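Local atomic coordinates of protein LRIM1 (Anopheles gambiae, PDB entry 3O53), a protein that pairs with the leucine-rich repeat protein APL1C in a heterodimeric complex that regulates complement-like immunity in the mosquito. Residues Leu153-Thr158 / Tyr178-Asp183; Gly9-Ile14 / Val36-Leu41; Val114-Gly119 / Glu140-Arg145. All blocks are in the same frame, centred on the assembly; numbering follows the deposited sequence.

Contact 1 (Leu153-Thr158 / Tyr178-Asp183)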
ATOM      1  N   LEU A 153       4.669   0.907   5.742  1.00 20.82           N
ATOM      2  CA  LEU A 153       5.178   0.320   6.985  1.00 22.13           C
ATOM      3  C   LEU A 153       5.212  -1.198   6.921  1.00 22.15           C
ATOM      4  O   LEU A 153       4.908  -1.878   7.892  1.00 26.21           O
ATOM      5  CB  LEU A 153       4.346   0.758   8.203  1.00 27.59           C
ATOM      6  CG  LEU A 153       4.421   2.246   8.579  1.00 34.30           C
ATOM      7  CD1 LEU A 153       3.467   2.564   9.731  1.00 32.80           C
ATOM      8  CD2 LEU A 153       5.850   2.646   8.948  1.00 32.19           C
ATOM      9  N   ASN A 154       5.573  -1.741   5.774  1.00 27.15           N
ATOM     10  CA  ASN A 154       5.833  -3.168   5.713  1.00 26.02           C
ATOM     11  C   ASN A 154       7.326  -3.396   5.499  1.00 24.70           C
ATOM     12  O   ASN A 154       8.135  -2.518   5.779  1.00 29.81           O
ATOM     13  CB  ASN A 154       4.945  -3.840   4.655  1.00 20.97           C
ATOM     14  CG  ASN A 154       3.556  -4.149   5.193  1.00 24.29           C
ATOM     15  OD1 ASN A 154       3.360  -5.127   5.913  1.00 26.75           O
ATOM     16  ND2 ASN A 154       2.588  -3.311   4.856  1.00 19.24           N
ATOM     17  N   GLU A 155       7.704  -4.581   5.046  1.00 19.22           N
ATOM     18  CA  GLU A 155       9.114  -4.908   4.919  1.00 27.97           C
ATOM     19  C   GLU A 155       9.476  -5.292   3.489  1.00 27.22           C
ATOM     20  O   GLU A 155      10.336  -6.145   3.258  1.00 24.35           O
ATOM     21  CB  GLU A 155       9.454  -6.048   5.871  1.00 36.13           C
ATOM     22  CG  GLU A 155       9.334  -5.653   7.333  1.00 70.49           C
ATOM     23  CD  GLU A 155       9.381  -6.845   8.263  1.00 99.72           C
ATOM     24  OE1 GLU A 155       9.763  -7.943   7.807  1.00 98.88           O
ATOM     25  OE2 GLU A 155       9.034  -6.683   9.452  1.00116.78           O
ATOM     26  N   ILE A 156       8.821  -4.660   2.528  1.00 20.28           N
ATOM     27  CA  ILE A 156       9.053  -4.992   1.129  1.00 23.04           C
ATOM     28  C   ILE A 156      10.459  -4.553   0.655  1.00 26.82           C
ATOM     29  O   ILE A 156      10.915  -3.457   0.942  1.00 23.24           O
ATOM     30  CB  ILE A 156       7.925  -4.404   0.246  1.00 26.87           C
ATOM     31  CG1 ILE A 156       6.591  -5.050   0.658  1.00 24.13           C
ATOM     32  CG2 ILE A 156       8.204  -4.648  -1.246  1.00 20.86           C
ATOM     33  CD1 ILE A 156       5.372  -4.270   0.194  1.00 24.14           C
ATOM     34  N   ASP A 157      11.141  -5.439  -0.060  1.00 23.05           N
ATOM     35  CA  ASP A 157      12.530  -5.218  -0.443  1.00 23.60           C
ATOM     36  C   ASP A 157      12.648  -4.782  -1.896  1.00 23.88           C
ATOM     37  O   ASP A 157      13.576  -4.064  -2.269  1.00 24.84           O
ATOM     38  CB  ASP A 157      13.331  -6.514  -0.228  1.00 39.13           C
ATOM     39  CG  ASP A 157      14.807  -6.260  -0.055  1.00 56.01           C
ATOM     40  OD1 ASP A 157      15.169  -5.421   0.796  1.00 67.04           O
ATOM     41  OD2 ASP A 157      15.605  -6.896  -0.765  1.00 69.59           O
ATOM     42  N   THR A 158      11.712  -5.225  -2.729  1.00 23.32           N
ATOM     43  CA  THR A 158      11.723  -4.830  -4.131  1.00 26.03           C
ATOM     44  C   THR A 158      10.308  -4.792  -4.686  1.00 28.90           C
ATOM     45  O   THR A 158       9.385  -5.386  -4.123  1.00 28.34           O
ATOM     46  CB  THR A 158      12.584  -5.793  -5.006  1.00 34.98           C
ATOM     47  OG1 THR A 158      11.902  -7.036  -5.171  1.00 34.09           O
ATOM     48  CG2 THR A 158      13.938  -6.059  -4.376  1.00 33.51           C
ATOM     49  N   TYR A 178       7.802   3.849   3.481  1.00 21.41           N
ATOM     50  CA  TYR A 178       8.318   3.212   4.690  1.00 24.19           C
ATOM     51  C   TYR A 178       8.410   1.693   4.564  1.00 23.98           C
ATOM     52  O   TYR A 178       8.048   0.941   5.472  1.00 23.93           O
ATOM     53  CB  TYR A 178       7.473   3.602   5.903  1.00 26.54           C
ATOM     54  CG  TYR A 178       7.754   5.014   6.371  1.00 31.13           C
ATOM     55  CD1 TYR A 178       9.016   5.364   6.816  1.00 29.64           C
ATOM     56  CD2 TYR A 178       6.762   5.990   6.372  1.00 37.01           C
ATOM     57  CE1 TYR A 178       9.295   6.647   7.244  1.00 34.75           C
ATOM     58  CE2 TYR A 178       7.035   7.289   6.808  1.00 42.35           C
ATOM     59  CZ  TYR A 178       8.308   7.601   7.243  1.00 36.18           C
ATOM     60  OH  TYR A 178       8.627   8.862   7.684  1.00 37.94           O
ATOM     61  N   ASN A 179       8.895   1.242   3.421  1.00 23.85           N
ATOM     62  CA  ASN A 179       9.330  -0.129   3.293  1.00 24.08           C
ATOM     63  C   ASN A 179      10.845  -0.072   3.155  1.00 25.44           C
ATOM     64  O   ASN A 179      11.473   0.879   3.632  1.00 25.99           O
ATOM     65  CB  ASN A 179       8.645  -0.793   2.101  1.00 20.33           C
ATOM     66  CG  ASN A 179       7.238  -1.265   2.430  1.00 26.00           C
ATOM     67  OD1 ASN A 179       7.045  -2.364   2.929  1.00 25.15           O
ATOM     68  ND2 ASN A 179       6.245  -0.433   2.130  1.00 22.60           N
ATOM     69  N   PHE A 180      11.447  -1.061   2.510  1.00 20.16           N
ATOM     70  CA  PHE A 180      12.897  -1.045   2.348  1.00 23.01           C
ATOM     71  C   PHE A 180      13.259  -1.305   0.899  1.00 31.65           C
ATOM     72  O   PHE A 180      14.257  -1.963   0.602  1.00 26.63           O
ATOM     73  CB  PHE A 180      13.525  -2.071   3.293  1.00 22.85           C
ATOM     74  CG  PHE A 180      13.243  -1.779   4.726  1.00 27.16           C
ATOM     75  CD1 PHE A 180      14.036  -0.889   5.427  1.00 30.93           C
ATOM     76  CD2 PHE A 180      12.139  -2.332   5.359  1.00 31.24           C
ATOM     77  CE1 PHE A 180      13.752  -0.567   6.753  1.00 34.40           C
ATOM     78  CE2 PHE A 180      11.851  -2.020   6.686  1.00 33.75           C
ATOM     79  CZ  PHE A 180      12.662  -1.133   7.380  1.00 29.86           C
ATOM     80  N   ILE A 181      12.438  -0.761   0.002  1.00 22.21           N
ATOM     81  CA  ILE A 181      12.554  -1.041  -1.427  1.00 21.77           C
ATOM     82  C   ILE A 181      13.853  -0.476  -1.998  1.00 22.85           C
ATOM     83  O   ILE A 181      14.075   0.733  -1.973  1.00 23.17           O
ATOM     84  CB  ILE A 181      11.339  -0.465  -2.191  1.00 22.71           C
ATOM     85  CG1 ILE A 181      10.067  -1.202  -1.753  1.00 20.14           C
ATOM     86  CG2 ILE A 181      11.536  -0.585  -3.694  1.00 24.76           C
ATOM     87  CD1 ILE A 181       8.795  -0.388  -1.951  1.00 20.97           C
ATOM     88  N   TYR A 182      14.718  -1.354  -2.503  1.00 27.25           N
ATOM     89  CA  TYR A 182      15.993  -0.913  -3.065  1.00 25.92           C
ATOM     90  C   TYR A 182      15.994  -1.002  -4.589  1.00 30.63           C
ATOM     91  O   TYR A 182      16.879  -0.448  -5.250  1.00 31.26           O
ATOM     92  CB  TYR A 182      17.164  -1.720  -2.481  1.00 26.73           C
ATOM     93  CG  TYR A 182      17.295  -3.105  -3.058  1.00 32.42           C
ATOM     94  CD1 TYR A 182      18.174  -3.364  -4.100  1.00 33.50           C
ATOM     95  CD2 TYR A 182      16.542  -4.159  -2.559  1.00 38.19           C
ATOM     96  CE1 TYR A 182      18.305  -4.635  -4.631  1.00 37.85           C
ATOM     97  CE2 TYR A 182      16.662  -5.436  -3.087  1.00 50.54           C
ATOM     98  CZ  TYR A 182      17.542  -5.666  -4.123  1.00 51.49           C
ATOM     99  OH  TYR A 182      17.663  -6.933  -4.642  1.00 70.08           O
ATOM    100  N   ASP A 183      14.988  -1.664  -5.151  1.00 23.78           N
ATOM    101  CA  ASP A 183      14.914  -1.816  -6.605  1.00 27.23           C
ATOM    102  C   ASP A 183      13.469  -1.841  -7.092  1.00 28.20           C
ATOM    103  O   ASP A 183      12.607  -2.475  -6.486  1.00 28.07           O
ATOM    104  CB  ASP A 183      15.615  -3.113  -7.027  1.00 36.56           C
ATOM    105  CG  ASP A 183      15.750  -3.241  -8.538  1.00 49.24           C
ATOM    106  OD1 ASP A 183      16.281  -2.309  -9.177  1.00 54.65           O
ATOM    107  OD2 ASP A 183      15.321  -4.277  -9.088  1.00 49.11           O
TER
HETATM  108  O   HOH W   1      16.480  -3.312   1.293  1.00 31.22           O
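Asn179 turns its amide toward the backbone of Ile156, one rung of the asparagine ladder that runs along a leucine-rich repeat solenoid. Its OD1 takes the N-H of Ile156 at 2.9 Å, almost straight at 168°, although this oxygen lies too near Asn154 C in the model for its place to be certain. Its ND2 gives to Leu176 O within its own turn and to Leu151 O of the turn before. Asn154 repeats the pattern one step back: ND2 donates to Leu151 O and Leu127 O, and OD1 accepts from Ile132 N. Ile181 N, in turn, goes forward to Asn201 OD1. The carbonyls are used as well. Ile156 O receives Phe180 N at 2.9 Å, and Asp157 O receives Tyr182 N at 3.0 Å. In the buried interior Ile156 CG2 lies alongside Ile181 CG1 at 4.0 Å, while at the exposed start of the two segments Leu153 CD2 sits 3.6 Å from Tyr178 CB. With CG of Asp157 anti to the backbone N (chi1 -157°), its carboxylate reaches a water that donates both to Asp157 OD1 and, at 2.7 Å, to Phe180 O.

Contact 2 (Gly9-Ile14 / Val36-Leu41)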
ATOM      1  N   GLY A   9     -31.811  -2.012  13.090  1.00 64.47           N
ATOM      2  CA  GLY A   9     -32.231  -2.484  11.786  1.00 63.15           C
ATOM      3  C   GLY A   9     -31.566  -3.811  11.474  1.00 74.37           C
ATOM      4  O   GLY A   9     -31.747  -4.781  12.206  1.00 68.53           O
ATOM      5  N   ASN A  10     -30.784  -3.853  10.399  1.00 69.07           N
ATOM      6  CA  ASN A  10     -30.121  -5.085   9.988  1.00 64.10           C
ATOM      7  C   ASN A  10     -28.642  -5.113  10.364  1.00 64.97           C
ATOM      8  O   ASN A  10     -27.849  -5.849   9.765  1.00 55.73           O
ATOM      9  CB  ASN A  10     -30.287  -5.309   8.482  1.00 66.18           C
ATOM     10  CG  ASN A  10     -29.641  -4.210   7.646  1.00 74.25           C
ATOM     11  OD1 ASN A  10     -28.901  -3.368   8.157  1.00 66.42           O
ATOM     12  ND2 ASN A  10     -29.920  -4.220   6.349  1.00 67.15           N
ATOM     13  N   ARG A  11     -28.267  -4.323  11.362  1.00 57.39           N
ATOM     14  CA  ARG A  11     -26.885  -4.315  11.814  1.00 58.33           C
ATOM     15  C   ARG A  11     -26.823  -4.629  13.300  1.00 61.16           C
ATOM     16  O   ARG A  11     -27.489  -3.996  14.112  1.00 56.47           O
ATOM     17  CB  ARG A  11     -26.198  -2.984  11.486  1.00 71.00           C
ATOM     18  CG  ARG A  11     -26.513  -1.841  12.422  1.00 94.58           C
ATOM     19  CD  ARG A  11     -25.758  -0.584  12.016  1.00108.70           C
ATOM     20  NE  ARG A  11     -26.042  -0.193  10.638  1.00114.78           N
ATOM     21  CZ  ARG A  11     -25.541   0.889  10.049  1.00127.96           C
ATOM     22  NH1 ARG A  11     -24.725   1.695  10.716  1.00136.72           N
ATOM     23  NH2 ARG A  11     -25.856   1.166   8.791  1.00123.86           N
ATOM     24  N   TYR A  12     -26.028  -5.641  13.631  1.00 59.95           N
ATOM     25  CA  TYR A  12     -25.920  -6.148  14.991  1.00 53.12           C
ATOM     26  C   TYR A  12     -24.517  -5.950  15.545  1.00 56.69           C
ATOM     27  O   TYR A  12     -23.535  -5.953  14.799  1.00 55.10           O
ATOM     28  CB  TYR A  12     -26.235  -7.637  15.012  1.00 54.20           C
ATOM     29  CG  TYR A  12     -27.643  -7.998  14.611  1.00 60.68           C
ATOM     30  CD1 TYR A  12     -28.559  -8.437  15.558  1.00 67.49           C
ATOM     31  CD2 TYR A  12     -28.050  -7.932  13.285  1.00 59.06           C
ATOM     32  CE1 TYR A  12     -29.843  -8.786  15.204  1.00 68.79           C
ATOM     33  CE2 TYR A  12     -29.336  -8.275  12.919  1.00 70.50           C
ATOM     34  CZ  TYR A  12     -30.228  -8.705  13.885  1.00 71.75           C
ATOM     35  OH  TYR A  12     -31.509  -9.054  13.536  1.00 68.20           O
ATOM     36  N   LYS A  13     -24.430  -5.810  16.862  1.00 52.62           N
ATOM     37  CA  LYS A  13     -23.156  -5.620  17.536  1.00 52.96           C
ATOM     38  C   LYS A  13     -23.151  -6.481  18.787  1.00 60.18           C
ATOM     39  O   LYS A  13     -24.160  -6.578  19.481  1.00 57.60           O
ATOM     40  CB  LYS A  13     -22.961  -4.140  17.880  1.00 56.68           C
ATOM     41  CG  LYS A  13     -21.721  -3.816  18.700  1.00 60.92           C
ATOM     42  CD  LYS A  13     -21.344  -2.343  18.538  1.00 77.89           C
ATOM     43  CE  LYS A  13     -20.675  -1.772  19.776  1.00 82.24           C
ATOM     44  NZ  LYS A  13     -19.432  -2.484  20.166  1.00 71.96           N
ATOM     45  N   ILE A  14     -22.025  -7.129  19.062  1.00 59.31           N
ATOM     46  CA  ILE A  14     -21.929  -8.010  20.213  1.00 62.38           C
ATOM     47  C   ILE A  14     -20.758  -7.587  21.091  1.00 65.04           C
ATOM     48  O   ILE A  14     -19.653  -7.372  20.602  1.00 60.97           O
ATOM     49  CB  ILE A  14     -21.769  -9.482  19.780  1.00 58.74           C
ATOM     50  CG1 ILE A  14     -22.790  -9.817  18.686  1.00 56.79           C
ATOM     51  CG2 ILE A  14     -21.935 -10.401  20.973  1.00 51.49           C
ATOM     52  CD1 ILE A  14     -22.845 -11.276  18.305  1.00 48.58           C
ATOM     53  N   VAL A  36     -29.317 -10.394   9.308  1.00 54.27           N
ATOM     54  CA  VAL A  36     -27.958  -9.989   9.671  1.00 58.54           C
ATOM     55  C   VAL A  36     -27.161  -9.560   8.440  1.00 50.30           C
ATOM     56  O   VAL A  36     -26.590 -10.390   7.729  1.00 39.40           O
ATOM     57  CB  VAL A  36     -27.199 -11.111  10.410  1.00 59.50           C
ATOM     58  CG1 VAL A  36     -25.794 -10.641  10.808  1.00 54.25           C
ATOM     59  CG2 VAL A  36     -27.986 -11.564  11.633  1.00 55.43           C
ATOM     60  N   LYS A  37     -27.138  -8.256   8.196  1.00 49.87           N
ATOM     61  CA  LYS A  37     -26.369  -7.694   7.093  1.00 48.80           C
ATOM     62  C   LYS A  37     -25.000  -7.218   7.567  1.00 43.48           C
ATOM     63  O   LYS A  37     -24.019  -7.296   6.840  1.00 44.21           O
ATOM     64  CB  LYS A  37     -27.125  -6.528   6.449  1.00 51.97           C
ATOM     65  CG  LYS A  37     -26.247  -5.676   5.536  1.00 63.11           C
ATOM     66  CD  LYS A  37     -27.026  -4.575   4.837  1.00 71.19           C
ATOM     67  CE  LYS A  37     -27.947  -5.126   3.759  1.00 69.43           C
ATOM     68  NZ  LYS A  37     -28.364  -4.056   2.799  1.00 71.22           N
ATOM     69  N   GLU A  38     -24.924  -6.712   8.788  1.00 44.82           N
ATOM     70  CA  GLU A  38     -23.641  -6.292   9.326  1.00 48.96           C
ATOM     71  C   GLU A  38     -23.500  -6.835  10.736  1.00 49.66           C
ATOM     72  O   GLU A  38     -24.441  -6.779  11.519  1.00 46.05           O
ATOM     73  CB  GLU A  38     -23.523  -4.759   9.311  1.00 48.25           C
ATOM     74  CG  GLU A  38     -23.821  -4.135   7.949  1.00 46.00           C
ATOM     75  CD  GLU A  38     -23.416  -2.663   7.853  1.00 61.23           C
ATOM     76  OE1 GLU A  38     -22.715  -2.166   8.763  1.00 52.19           O
ATOM     77  OE2 GLU A  38     -23.798  -2.006   6.856  1.00 55.58           O
ATOM     78  N   LEU A  39     -22.335  -7.393  11.044  1.00 45.03           N
ATOM     79  CA  LEU A  39     -22.041  -7.872  12.388  1.00 47.85           C
ATOM     80  C   LEU A  39     -20.771  -7.207  12.892  1.00 48.19           C
ATOM     81  O   LEU A  39     -19.735  -7.240  12.229  1.00 47.22           O
ATOM     82  CB  LEU A  39     -21.867  -9.393  12.405  1.00 43.16           C
ATOM     83  CG  LEU A  39     -21.524  -9.985  13.775  1.00 47.01           C
ATOM     84  CD1 LEU A  39     -22.593  -9.618  14.794  1.00 49.31           C
ATOM     85  CD2 LEU A  39     -21.347 -11.512  13.711  1.00 40.70           C
ATOM     86  N   ASP A  40     -20.856  -6.620  14.077  1.00 42.09           N
ATOM     87  CA  ASP A  40     -19.737  -5.908  14.671  1.00 52.71           C
ATOM     88  C   ASP A  40     -19.295  -6.613  15.949  1.00 54.68           C
ATOM     89  O   ASP A  40     -20.030  -6.653  16.933  1.00 50.81           O
ATOM     90  CB  ASP A  40     -20.147  -4.462  14.967  1.00 56.46           C
ATOM     91  CG  ASP A  40     -19.040  -3.661  15.616  1.00 62.12           C
ATOM     92  OD1 ASP A  40     -17.889  -4.143  15.642  1.00 59.63           O
ATOM     93  OD2 ASP A  40     -19.323  -2.545  16.102  1.00 59.21           O
ATOM     94  N   LEU A  41     -18.094  -7.185  15.920  1.00 44.59           N
ATOM     95  CA  LEU A  41     -17.548  -7.901  17.068  1.00 41.77           C
ATOM     96  C   LEU A  41     -16.320  -7.204  17.643  1.00 41.00           C
ATOM     97  O   LEU A  41     -15.543  -7.810  18.381  1.00 40.32           O
ATOM     98  CB  LEU A  41     -17.170  -9.333  16.668  1.00 43.47           C
ATOM     99  CG  LEU A  41     -18.285 -10.156  16.027  1.00 51.84           C
ATOM    100  CD1 LEU A  41     -17.804 -11.568  15.740  1.00 49.54           C
ATOM    101  CD2 LEU A  41     -19.513 -10.183  16.920  1.00 53.38           C
TER
HETATM  102  O   HOH W   2     -26.961  -1.534   6.950  1.00 54.92           O
HETATM  103  O   HOH W   3     -28.923  -1.686   4.862  1.00 58.74           O
HETATM  104  O   HOH W   4     -18.638  -4.985  19.020  1.00 44.90           O
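Tyr12 has CG anti to its own carbonyl carbon (chi1 -64°), which brings the ring across Val36 at about a right angle, while Leu39, with CG anti to the backbone N (chi1 179°), sends CD1 back to Ile14 CD1 at 3.9 Å. Val36 CG2 makes an off-centre CH-pi contact, 4.2 Å from the centroid of the Tyr12 ring. Leu41 CD2 lies beside Ile14 CB at 3.7 Å. Strands 11-14 and 38-40 run parallel, with apolar side chains on the face of Tyr12 and Leu39. Asn10 O grips two donors, Lys37 N at 3.0 Å and Glu38 N at 3.2 Å; the bonds Tyr12 N to Glu38 O, Asp40 N to Tyr12 O and Ile14 N to Asp40 O then continue the ladder. The other face carries charge. Arg11 NH2 is 4.2 Å from Glu38 OE2, which lies well out of the guanidinium plane where no N-H points at it, and Lys13 NZ is 4.1 Å from Asp40 OD2; both are opposite charges near each other, beyond a salt bridge. Waters bridge part of this face: one donates to Asn10 OD1 and Glu38 OE2, and a second accepts from Lys13 NZ and lies within donating reach of Asp40 O. The polar ends of Tyr12 and Asp40 bond to Asn35 and Ser42. This is the N-terminal end of the solenoid: strand 4-8 flanks strand 11-15 antiparallel, strand 62-64 follows strand 38-40 in parallel, and Leu29 of helix 22-30 packs on Tyr12, Val36 and Leu39.

Contact 3 (Val114-Gly119 / Glu140-Arg145); sequences VSCSRG and EGCRSR
Cys116 and Cys142 are joined by a disulfide, SG to SG 2.1 Å, that pins the end of a short strand to the following turn of the solenoid. Both cysteines place SG anti to their carbonyl carbon and beside the backbone N, with chi1 of -48° and -69°, and the torsion about the S-S bond is 92°, close to the relaxed right angle. Both CB atoms point toward the opposite segment, and these torsions carry the sulfurs together in a buried bridge. Val114, two residues back, turns CG1 to Cys142 SG at 3.6 Å, giving the sulfur an apolar neighbour. Gly141 has no side chain, and its CA sits directly against Cys116 O at 3.3 Å in a nearly straight C-H...O contact.

No hydrogen bond runs directly between the two segments. Instead Asp139 OD1 accepts from both Cys116 N and Cys142 N, one carboxylate oxygen holding the backbone at each end of the disulfide, while a water donates to Ser117 O and Gly141 O. The turn is closed from within: Glu140 O takes Arg143 N at 3.0 Å and Ser144 OG at 2.7 Å from opposite faces of its plane. Arg143 folds back so that one face of its guanidinium covers Glu140 CA, offset toward the rim, with NE on Leu138 O and NH1 on Glu163 O. Strand 113-116 lies beside strand 91-97, to which Ser115 bonds by its backbone, in the small parallel sheet that begins with strand 73-76; on its other side Val114 bonds to Asp137 and Asp139.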
ATOM      1  N   VAL A 114      -1.775 -12.789   2.166  1.00 24.58           N
ATOM      2  CA  VAL A 114      -3.179 -12.480   1.917  1.00 29.78           C
ATOM      3  C   VAL A 114      -3.617 -13.195   0.646  1.00 29.60           C
ATOM      4  O   VAL A 114      -2.872 -13.251  -0.331  1.00 28.91           O
ATOM      5  CB  VAL A 114      -3.418 -10.964   1.750  1.00 27.52           C
ATOM      6  CG1 VAL A 114      -4.915 -10.656   1.715  1.00 27.90           C
ATOM      7  CG2 VAL A 114      -2.750 -10.182   2.880  1.00 26.91           C
ATOM      8  N   SER A 115      -4.828 -13.739   0.665  1.00 25.02           N
ATOM      9  CA  SER A 115      -5.373 -14.440  -0.491  1.00 28.76           C
ATOM     10  C   SER A 115      -6.805 -13.979  -0.690  1.00 33.05           C
ATOM     11  O   SER A 115      -7.550 -13.873   0.278  1.00 32.42           O
ATOM     12  CB  SER A 115      -5.350 -15.957  -0.257  1.00 34.88           C
ATOM     13  OG  SER A 115      -4.078 -16.392   0.213  1.00 37.34           O
ATOM     14  N   CYS A 116      -7.189 -13.700  -1.933  1.00 32.70           N
ATOM     15  CA  CYS A 116      -8.545 -13.252  -2.237  1.00 32.84           C
ATOM     16  C   CYS A 116      -9.114 -14.091  -3.385  1.00 36.65           C
ATOM     17  O   CYS A 116      -8.524 -14.143  -4.458  1.00 45.39           O
ATOM     18  CB  CYS A 116      -8.535 -11.766  -2.629  1.00 31.42           C
ATOM     19  SG  CYS A 116      -7.594 -10.688  -1.515  1.00 38.64           S
ATOM     20  N   SER A 117     -10.243 -14.758  -3.154  1.00 36.43           N
ATOM     21  CA  SER A 117     -10.901 -15.554  -4.194  1.00 47.25           C
ATOM     22  C   SER A 117     -11.209 -14.707  -5.420  1.00 49.17           C
ATOM     23  O   SER A 117     -11.527 -13.526  -5.301  1.00 47.31           O
ATOM     24  CB  SER A 117     -12.212 -16.140  -3.670  1.00 48.81           C
ATOM     25  OG  SER A 117     -11.997 -16.908  -2.505  1.00 50.55           O
ATOM     26  N   ARG A 118     -11.133 -15.312  -6.599  1.00 52.93           N
ATOM     27  CA  ARG A 118     -11.349 -14.561  -7.829  1.00 76.57           C
ATOM     28  C   ARG A 118     -12.696 -13.843  -7.782  1.00 74.10           C
ATOM     29  O   ARG A 118     -13.722 -14.440  -7.449  1.00 70.63           O
ATOM     30  CB  ARG A 118     -11.260 -15.479  -9.053  1.00103.57           C
ATOM     31  CG  ARG A 118     -12.456 -16.392  -9.255  1.00129.03           C
ATOM     32  CD  ARG A 118     -12.194 -17.403 -10.364  1.00148.28           C
ATOM     33  NE  ARG A 118     -11.163 -18.370  -9.989  1.00154.76           N
ATOM     34  CZ  ARG A 118     -11.405 -19.552  -9.428  1.00156.40           C
ATOM     35  NH1 ARG A 118     -12.651 -19.933  -9.172  1.00159.49           N
ATOM     36  NH2 ARG A 118     -10.398 -20.359  -9.123  1.00153.71           N
ATOM     37  N   GLY A 119     -12.677 -12.555  -8.101  1.00 78.99           N
ATOM     38  CA  GLY A 119     -13.875 -11.738  -8.076  1.00 75.67           C
ATOM     39  C   GLY A 119     -13.998 -10.915  -9.344  1.00 79.96           C
ATOM     40  O   GLY A 119     -13.188 -11.050 -10.260  1.00 84.55           O
ATOM     41  N   GLU A 140      -2.822 -13.807  -6.504  1.00 28.11           N
ATOM     42  CA  GLU A 140      -3.120 -13.092  -7.740  1.00 30.53           C
ATOM     43  C   GLU A 140      -4.506 -12.456  -7.678  1.00 29.98           C
ATOM     44  O   GLU A 140      -4.713 -11.360  -8.203  1.00 28.58           O
ATOM     45  CB  GLU A 140      -2.930 -14.010  -8.959  1.00 32.61           C
ATOM     46  CG  GLU A 140      -1.433 -14.300  -9.209  1.00 35.17           C
ATOM     47  CD  GLU A 140      -1.164 -15.322 -10.312  1.00 34.58           C
ATOM     48  OE1 GLU A 140      -2.090 -15.665 -11.061  1.00 36.52           O
ATOM     49  OE2 GLU A 140      -0.007 -15.768 -10.439  1.00 34.99           O
ATOM     50  N   GLY A 141      -5.433 -13.112  -6.989  1.00 32.78           N
ATOM     51  CA  GLY A 141      -6.741 -12.534  -6.742  1.00 30.76           C
ATOM     52  C   GLY A 141      -6.628 -11.197  -6.028  1.00 37.37           C
ATOM     53  O   GLY A 141      -7.293 -10.228  -6.394  1.00 32.39           O
ATOM     54  N   CYS A 142      -5.760 -11.134  -5.020  1.00 34.97           N
ATOM     55  CA  CYS A 142      -5.557  -9.906  -4.253  1.00 31.77           C
ATOM     56  C   CYS A 142      -4.857  -8.821  -5.061  1.00 28.85           C
ATOM     57  O   CYS A 142      -4.851  -7.663  -4.658  1.00 32.66           O
ATOM     58  CB  CYS A 142      -4.735 -10.190  -2.988  1.00 34.41           C
ATOM     59  SG  CYS A 142      -5.609 -11.162  -1.755  1.00 43.80           S
ATOM     60  N   ARG A 143      -4.264  -9.187  -6.194  1.00 24.92           N
ATOM     61  CA  ARG A 143      -3.593  -8.200  -7.034  1.00 25.48           C
ATOM     62  C   ARG A 143      -4.379  -7.878  -8.308  1.00 26.48           C
ATOM     63  O   ARG A 143      -3.866  -7.203  -9.200  1.00 31.30           O
ATOM     64  CB  ARG A 143      -2.153  -8.663  -7.359  1.00 24.17           C
ATOM     65  CG  ARG A 143      -1.233  -8.560  -6.140  1.00 24.62           C
ATOM     66  CD  ARG A 143       0.191  -9.027  -6.409  1.00 25.98           C
ATOM     67  NE  ARG A 143       0.327 -10.474  -6.253  1.00 24.08           N
ATOM     68  CZ  ARG A 143       0.734 -11.307  -7.212  1.00 30.87           C
ATOM     69  NH1 ARG A 143       1.051 -10.851  -8.419  1.00 30.96           N
ATOM     70  NH2 ARG A 143       0.829 -12.606  -6.963  1.00 25.07           N
ATOM     71  N   SER A 144      -5.628  -8.340  -8.376  1.00 27.05           N
ATOM     72  CA  SER A 144      -6.492  -8.081  -9.532  1.00 32.36           C
ATOM     73  C   SER A 144      -7.561  -7.040  -9.231  1.00 30.74           C
ATOM     74  O   SER A 144      -8.289  -7.152  -8.243  1.00 28.18           O
ATOM     75  CB  SER A 144      -7.197  -9.364  -9.996  1.00 38.60           C
ATOM     76  OG  SER A 144      -6.275 -10.416 -10.220  1.00 45.99           O
ATOM     77  N   ARG A 145      -7.670  -6.049 -10.116  1.00 28.55           N
ATOM     78  CA  ARG A 145      -8.732  -5.050 -10.050  1.00 34.60           C
ATOM     79  C   ARG A 145      -8.690  -4.282  -8.735  1.00 29.92           C
ATOM     80  O   ARG A 145      -9.711  -3.817  -8.224  1.00 29.56           O
ATOM     81  CB  ARG A 145     -10.103  -5.707 -10.274  1.00 44.92           C
ATOM     82  CG  ARG A 145     -10.211  -6.398 -11.634  1.00 50.91           C
ATOM     83  CD  ARG A 145     -11.640  -6.793 -11.981  1.00 63.28           C
ATOM     84  NE  ARG A 145     -12.563  -5.671 -11.832  1.00 83.44           N
ATOM     85  CZ  ARG A 145     -12.654  -4.650 -12.680  1.00 88.09           C
ATOM     86  NH1 ARG A 145     -11.874  -4.595 -13.751  1.00 78.75           N
ATOM     87  NH2 ARG A 145     -13.524  -3.677 -12.453  1.00 95.00           N
TER
HETATM   88  O   HOH W   5     -10.166 -11.592  -7.241  1.00 60.36           O

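Overall arrangement
From the N terminus, contact 2 comes first, closing the excursion through helix 22-30 and setting strand 11-15 beside strand 38-40. Contact 3 follows, where a disulfide closes a loop of 20 intervening residues containing strand 123-126 and joins the end of strand 113-116 to the loop before strand 146-150. Contact 1 comes last, joining the loop after strand 146-150 to the loop after strand 173-175, with no helix between its segments. The three are strictly in series, none nested or crossed, as expected of a solenoid in which each turn meets its near neighbours. Contacts 1 and 2 have centres 38 Å apart; contact 3 lies between in sequence, its nearest atoms about 8 Å from contact 1 and about 18 Å from contact 2.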